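Local coordinates for protein general negative regulator of transcription subunit 4 (Saccharomyces cerevisiae, PDB 5AIE) that acts as a RING-type E3 ubiquitin ligase subunit of the CCR4-NOT complex, which works in transcription regulation and cytoplasmic mRNA deadenylation, at residues P23-Y35 with L44-D56. Sequence-based numbering, arbitrary orientation.
Sequences PCPCGYQICQFCY and LNGRCPACRRKYD. With ZN (zinc ion), chain D; ZN (zinc ion), chain C.
C24 and C26 reach across to C48 and C51, and the four SG atoms close round one zinc ion at 2.3 to 2.5 Å. C24 and C26 come from the type I turn 24-27, C48 and C51 from the chain after helix 32-40. One SG of each pair (C24, C48) lies anti to its backbone N, the other (C26 and C51, chi1 69° and 67°) between N and the carbonyl carbon; these rotamers, together with the turn of each loop, aim all four sulfurs at the metal. Two also accept backbone N-H groups, C26 SG from Y28 N at 3.4 Å and C48 SG from A50 N, which would probably temper their negative charge.

On one flank of the zinc, A50 CB sits over a face of the Y28 ring, 4.3 Å from its centroid, a CH-pi contact. P49 crosses this ring at about a right angle, CB 3.7 Å from Y28 CE2. Between the zinc site and helix 32-40, Y35 on the helix side turns an edge to a face of Y55 on the zinc side, a T-shaped pair with planes at 79° and Y35 CE1 3.5 Å from Y55 CD1. P23 lies alongside Y55, CB to CE1 3.5 Å, and I30 CD1 meets its hydroxyl. Y35 OH is hydrogen-bonded to R39 NH1, one turn further along the helix. P25 CG rests on R53 CD (3.7 Å) and NE, over one guanidinium face, the R53 chain bent at chi3.

C34, with C7 and C10, binds the second zinc, and helix 32-40 lies between the halves of the first site. Two zinc sites interleaved along the chain are the cross-brace of a RING domain, classed with the C4C4 RING family of CNOT4.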
loop_
_atom_site.group_PDB
_atom_site.type_symbol
_atom_site.label_atom_id
_atom_site.label_comp_id
_atom_site.label_asym_id
_atom_site.label_seq_id
_atom_site.Cartn_x
_atom_site.Cartn_y
_atom_site.Cartn_z
ATOM N N PRO A 23 -22.956 9.932 -1.057
ATOM C CA PRO A 23 -22.690 10.133 0.372
ATOM C C PRO A 23 -21.697 11.261 0.649
ATOM O O PRO A 23 -21.688 11.811 1.751
ATOM C CB PRO A 23 -22.114 8.783 0.811
ATOM C CG PRO A 23 -21.537 8.198 -0.430
ATOM C CD PRO A 23 -22.443 8.638 -1.538
ATOM N N CYS A 24 -20.877 11.596 -0.340
ATOM C CA CYS A 24 -19.882 12.651 -0.191
ATOM C C CYS A 24 -19.963 13.629 -1.360
ATOM O O CYS A 24 -20.142 13.215 -2.505
ATOM C CB CYS A 24 -18.478 12.047 -0.092
ATOM S SG CYS A 24 -17.183 13.199 0.414
ATOM N N PRO A 25 -19.841 14.937 -1.074
ATOM C CA PRO A 25 -19.896 15.990 -2.099
ATOM C C PRO A 25 -18.831 15.861 -3.191
ATOM O O PRO A 25 -18.956 16.499 -4.238
ATOM C CB PRO A 25 -19.681 17.280 -1.291
ATOM C CG PRO A 25 -19.135 16.839 0.033
ATOM C CD PRO A 25 -19.751 15.504 0.281
ATOM N N CYS A 26 -17.804 15.050 -2.955
ATOM C CA CYS A 26 -16.727 14.882 -3.925
ATOM C C CYS A 26 -17.182 14.064 -5.132
ATOM O O CYS A 26 -16.639 14.210 -6.226
ATOM C CB CYS A 26 -15.516 14.217 -3.270
ATOM S SG CYS A 26 -15.765 12.492 -2.820
ATOM N N GLY A 27 -18.169 13.200 -4.924
ATOM C CA GLY A 27 -18.725 12.414 -6.010
ATOM C C GLY A 27 -18.307 10.956 -6.008
ATOM O O GLY A 27 -18.719 10.184 -6.876
ATOM N N TYR A 28 -17.484 10.575 -5.036
ATOM C CA TYR A 28 -17.025 9.195 -4.924
ATOM C C TYR A 28 -18.174 8.289 -4.487
ATOM O O TYR A 28 -18.760 8.487 -3.423
ATOM C CB TYR A 28 -15.858 9.098 -3.941
ATOM C CG TYR A 28 -15.080 7.807 -4.030
ATOM C CD1 TYR A 28 -14.301 7.522 -5.143
ATOM C CD2 TYR A 28 -15.116 6.877 -2.999
ATOM C CE1 TYR A 28 -13.586 6.344 -5.232
ATOM C CE2 TYR A 28 -14.401 5.696 -3.078
ATOM C CZ TYR A 28 -13.638 5.435 -4.197
ATOM O OH TYR A 28 -12.924 4.263 -4.282
ATOM N N GLN A 29 -18.494 7.297 -5.314
ATOM C CA GLN A 29 -19.644 6.433 -5.059
ATOM C C GLN A 29 -19.255 5.033 -4.593
ATOM O O GLN A 29 -18.419 4.369 -5.207
ATOM C CB GLN A 29 -20.514 6.326 -6.314
ATOM C CG GLN A 29 -21.225 7.611 -6.692
ATOM C CD GLN A 29 -22.187 7.424 -7.848
ATOM O OE1 GLN A 29 -21.772 7.220 -8.989
ATOM N NE2 GLN A 29 -23.482 7.487 -7.557
ATOM N N ILE A 30 -19.874 4.593 -3.502
ATOM C CA ILE A 30 -19.688 3.241 -2.985
ATOM C C ILE A 30 -21.045 2.613 -2.675
ATOM O O ILE A 30 -22.063 3.303 -2.661
ATOM C CB ILE A 30 -18.814 3.226 -1.717
ATOM C CG1 ILE A 30 -19.470 4.046 -0.604
ATOM C CG2 ILE A 30 -17.417 3.751 -2.019
ATOM C CD1 ILE A 30 -18.654 4.109 0.667
ATOM N N CYS A 31 -21.055 1.306 -2.425
ATOM C CA CYS A 31 -22.296 0.596 -2.126
ATOM C C CYS A 31 -22.910 1.039 -0.802
ATOM O O CYS A 31 -22.240 1.641 0.037
ATOM C CB CYS A 31 -22.064 -0.915 -2.100
ATOM S SG CYS A 31 -22.356 -1.744 -3.677
ATOM N N GLN A 32 -24.189 0.728 -0.623
ATOM C CA GLN A 32 -24.900 1.065 0.602
ATOM C C GLN A 32 -24.364 0.255 1.776
ATOM O O GLN A 32 -24.439 0.687 2.926
ATOM C CB GLN A 32 -26.402 0.827 0.437
ATOM N N PHE A 33 -23.820 -0.920 1.475
ATOM C CA PHE A 33 -23.262 -1.791 2.502
ATOM C C PHE A 33 -21.850 -1.355 2.888
ATOM O O PHE A 33 -21.493 -1.367 4.065
ATOM C CB PHE A 33 -23.258 -3.246 2.029
ATOM C CG PHE A 33 -24.622 -3.776 1.686
ATOM C CD1 PHE A 33 -25.562 -3.999 2.680
ATOM C CD2 PHE A 33 -24.965 -4.055 0.373
ATOM C CE1 PHE A 33 -26.818 -4.486 2.371
ATOM C CE2 PHE A 33 -26.220 -4.543 0.057
ATOM C CZ PHE A 33 -27.147 -4.759 1.059
ATOM N N CYS A 34 -21.054 -0.973 1.893
ATOM C CA CYS A 34 -19.711 -0.461 2.145
ATOM C C CYS A 34 -19.775 0.869 2.886
ATOM O O CYS A 34 -18.913 1.175 3.711
ATOM C CB CYS A 34 -18.937 -0.297 0.834
ATOM S SG CYS A 34 -18.389 -1.849 0.081
ATOM N N TYR A 35 -20.805 1.651 2.585
ATOM C CA TYR A 35 -21.038 2.923 3.258
ATOM C C TYR A 35 -21.275 2.718 4.750
ATOM O O TYR A 35 -20.567 3.283 5.585
ATOM C CB TYR A 35 -22.226 3.648 2.623
ATOM C CG TYR A 35 -22.693 4.868 3.384
ATOM C CD1 TYR A 35 -22.017 6.075 3.285
ATOM C CD2 TYR A 35 -23.814 4.811 4.202
ATOM C CE1 TYR A 35 -22.444 7.192 3.980
ATOM C CE2 TYR A 35 -24.248 5.922 4.900
ATOM C CZ TYR A 35 -23.560 7.109 4.784
ATOM O OH TYR A 35 -23.990 8.216 5.479
ATOM N N LEU A 44 -12.947 1.179 11.922
ATOM C CA LEU A 44 -12.920 2.055 10.755
ATOM C C LEU A 44 -13.141 3.512 11.145
ATOM O O LEU A 44 -13.831 3.806 12.122
ATOM C CB LEU A 44 -13.968 1.615 9.726
ATOM C CG LEU A 44 -13.760 0.212 9.153
ATOM C CD1 LEU A 44 -14.677 -0.042 7.963
ATOM C CD2 LEU A 44 -12.304 -0.007 8.771
ATOM N N ASN A 45 -12.543 4.415 10.373
ATOM C CA ASN A 45 -12.609 5.848 10.640
ATOM C C ASN A 45 -13.975 6.449 10.324
ATOM O O ASN A 45 -14.455 7.332 11.038
ATOM C CB ASN A 45 -11.524 6.570 9.840
ATOM C CG ASN A 45 -11.452 6.099 8.398
ATOM O OD1 ASN A 45 -12.471 5.994 7.714
ATOM N ND2 ASN A 45 -10.246 5.802 7.934
ATOM N N GLY A 46 -14.590 5.975 9.247
ATOM C CA GLY A 46 -15.907 6.443 8.858
ATOM C C GLY A 46 -15.882 7.721 8.042
ATOM O O GLY A 46 -16.625 8.660 8.322
ATOM N N ARG A 47 -15.022 7.759 7.030
ATOM C CA ARG A 47 -14.941 8.904 6.127
ATOM C C ARG A 47 -14.729 8.449 4.686
ATOM O O ARG A 47 -14.429 7.283 4.434
ATOM C CB ARG A 47 -13.823 9.856 6.561
ATOM C CG ARG A 47 -12.551 9.163 7.022
ATOM C CD ARG A 47 -11.500 10.169 7.470
ATOM N NE ARG A 47 -12.031 11.139 8.426
ATOM C CZ ARG A 47 -11.291 12.042 9.062
ATOM N NH1 ARG A 47 -9.983 12.097 8.848
ATOM N NH2 ARG A 47 -11.856 12.886 9.914
ATOM N N CYS A 48 -14.891 9.375 3.746
ATOM C CA CYS A 48 -14.786 9.056 2.325
ATOM C C CYS A 48 -13.388 8.577 1.935
ATOM O O CYS A 48 -12.393 9.231 2.239
ATOM C CB CYS A 48 -15.170 10.272 1.480
ATOM S SG CYS A 48 -15.043 10.004 -0.303
ATOM N N PRO A 49 -13.316 7.425 1.250
ATOM C CA PRO A 49 -12.053 6.826 0.801
ATOM C C PRO A 49 -11.282 7.701 -0.187
ATOM O O PRO A 49 -10.127 7.402 -0.489
ATOM C CB PRO A 49 -12.503 5.525 0.125
ATOM C CG PRO A 49 -13.829 5.221 0.728
ATOM C CD PRO A 49 -14.468 6.554 0.963
ATOM N N ALA A 50 -11.913 8.759 -0.683
ATOM C CA ALA A 50 -11.270 9.646 -1.646
ATOM C C ALA A 50 -10.672 10.880 -0.974
ATOM O O ALA A 50 -9.454 10.986 -0.831
ATOM C CB ALA A 50 -12.261 10.060 -2.723
ATOM N N CYS A 51 -11.530 11.808 -0.563
ATOM C CA CYS A 51 -11.069 13.088 -0.031
ATOM C C CYS A 51 -11.069 13.137 1.495
ATOM O O CYS A 51 -10.884 14.205 2.081
ATOM C CB CYS A 51 -11.929 14.227 -0.582
ATOM S SG CYS A 51 -13.643 14.215 -0.020
ATOM N N ARG A 52 -11.284 11.986 2.126
ATOM C CA ARG A 52 -11.234 11.853 3.584
ATOM C C ARG A 52 -12.213 12.766 4.321
ATOM O O ARG A 52 -12.017 13.071 5.497
ATOM C CB ARG A 52 -9.813 12.118 4.092
ATOM C CG ARG A 52 -8.762 11.191 3.510
ATOM C CD ARG A 52 -7.413 11.414 4.169
ATOM N NE ARG A 52 -7.442 11.086 5.590
ATOM C CZ ARG A 52 -7.195 9.875 6.081
ATOM N NH1 ARG A 52 -6.897 8.875 5.264
ATOM N NH2 ARG A 52 -7.243 9.667 7.390
ATOM N N ARG A 53 -13.266 13.195 3.634
ATOM C CA ARG A 53 -14.272 14.049 4.254
ATOM C C ARG A 53 -15.212 13.201 5.106
ATOM O O ARG A 53 -15.676 12.147 4.670
ATOM C CB ARG A 53 -15.057 14.825 3.192
ATOM C CG ARG A 53 -15.658 16.135 3.685
ATOM C CD ARG A 53 -16.464 16.824 2.591
ATOM N NE ARG A 53 -15.631 17.263 1.472
ATOM C CZ ARG A 53 -15.432 18.535 1.142
ATOM N NH1 ARG A 53 -16.009 19.503 1.841
ATOM N NH2 ARG A 53 -14.661 18.842 0.106
ATOM N N LYS A 54 -15.481 13.660 6.324
ATOM C CA LYS A 54 -16.322 12.917 7.256
ATOM C C LYS A 54 -17.780 12.885 6.805
ATOM O O LYS A 54 -18.316 13.886 6.328
ATOM C CB LYS A 54 -16.225 13.521 8.659
ATOM N N TYR A 55 -18.416 11.727 6.957
ATOM C CA TYR A 55 -19.815 11.569 6.581
ATOM C C TYR A 55 -20.745 12.245 7.582
ATOM O O TYR A 55 -20.375 12.471 8.736
ATOM C CB TYR A 55 -20.176 10.087 6.452
ATOM C CG TYR A 55 -19.543 9.398 5.267
ATOM C CD1 TYR A 55 -19.941 9.701 3.971
ATOM C CD2 TYR A 55 -18.557 8.435 5.441
ATOM C CE1 TYR A 55 -19.369 9.073 2.883
ATOM C CE2 TYR A 55 -17.981 7.799 4.356
ATOM C CZ TYR A 55 -18.391 8.122 3.079
ATOM O OH TYR A 55 -17.820 7.494 1.996
ATOM N N ASP A 56 -21.953 12.566 7.131
ATOM C CA ASP A 56 -22.943 13.225 7.974
ATOM C C ASP A 56 -24.334 12.640 7.752
ATOM O O ASP A 56 -24.799 11.805 8.527
ATOM C CB ASP A 56 -22.955 14.731 7.705
ATOM C CG ASP A 56 -23.161 15.059 6.238
ATOM O OD1 ASP A 56 -22.785 14.229 5.384
ATOM O OD2 ASP A 56 -23.698 16.146 5.940
HETATM ZN ZN ZN D . -15.096 12.467 -0.553
HETATM ZN ZN ZN C . -19.919 -1.947 -1.748
#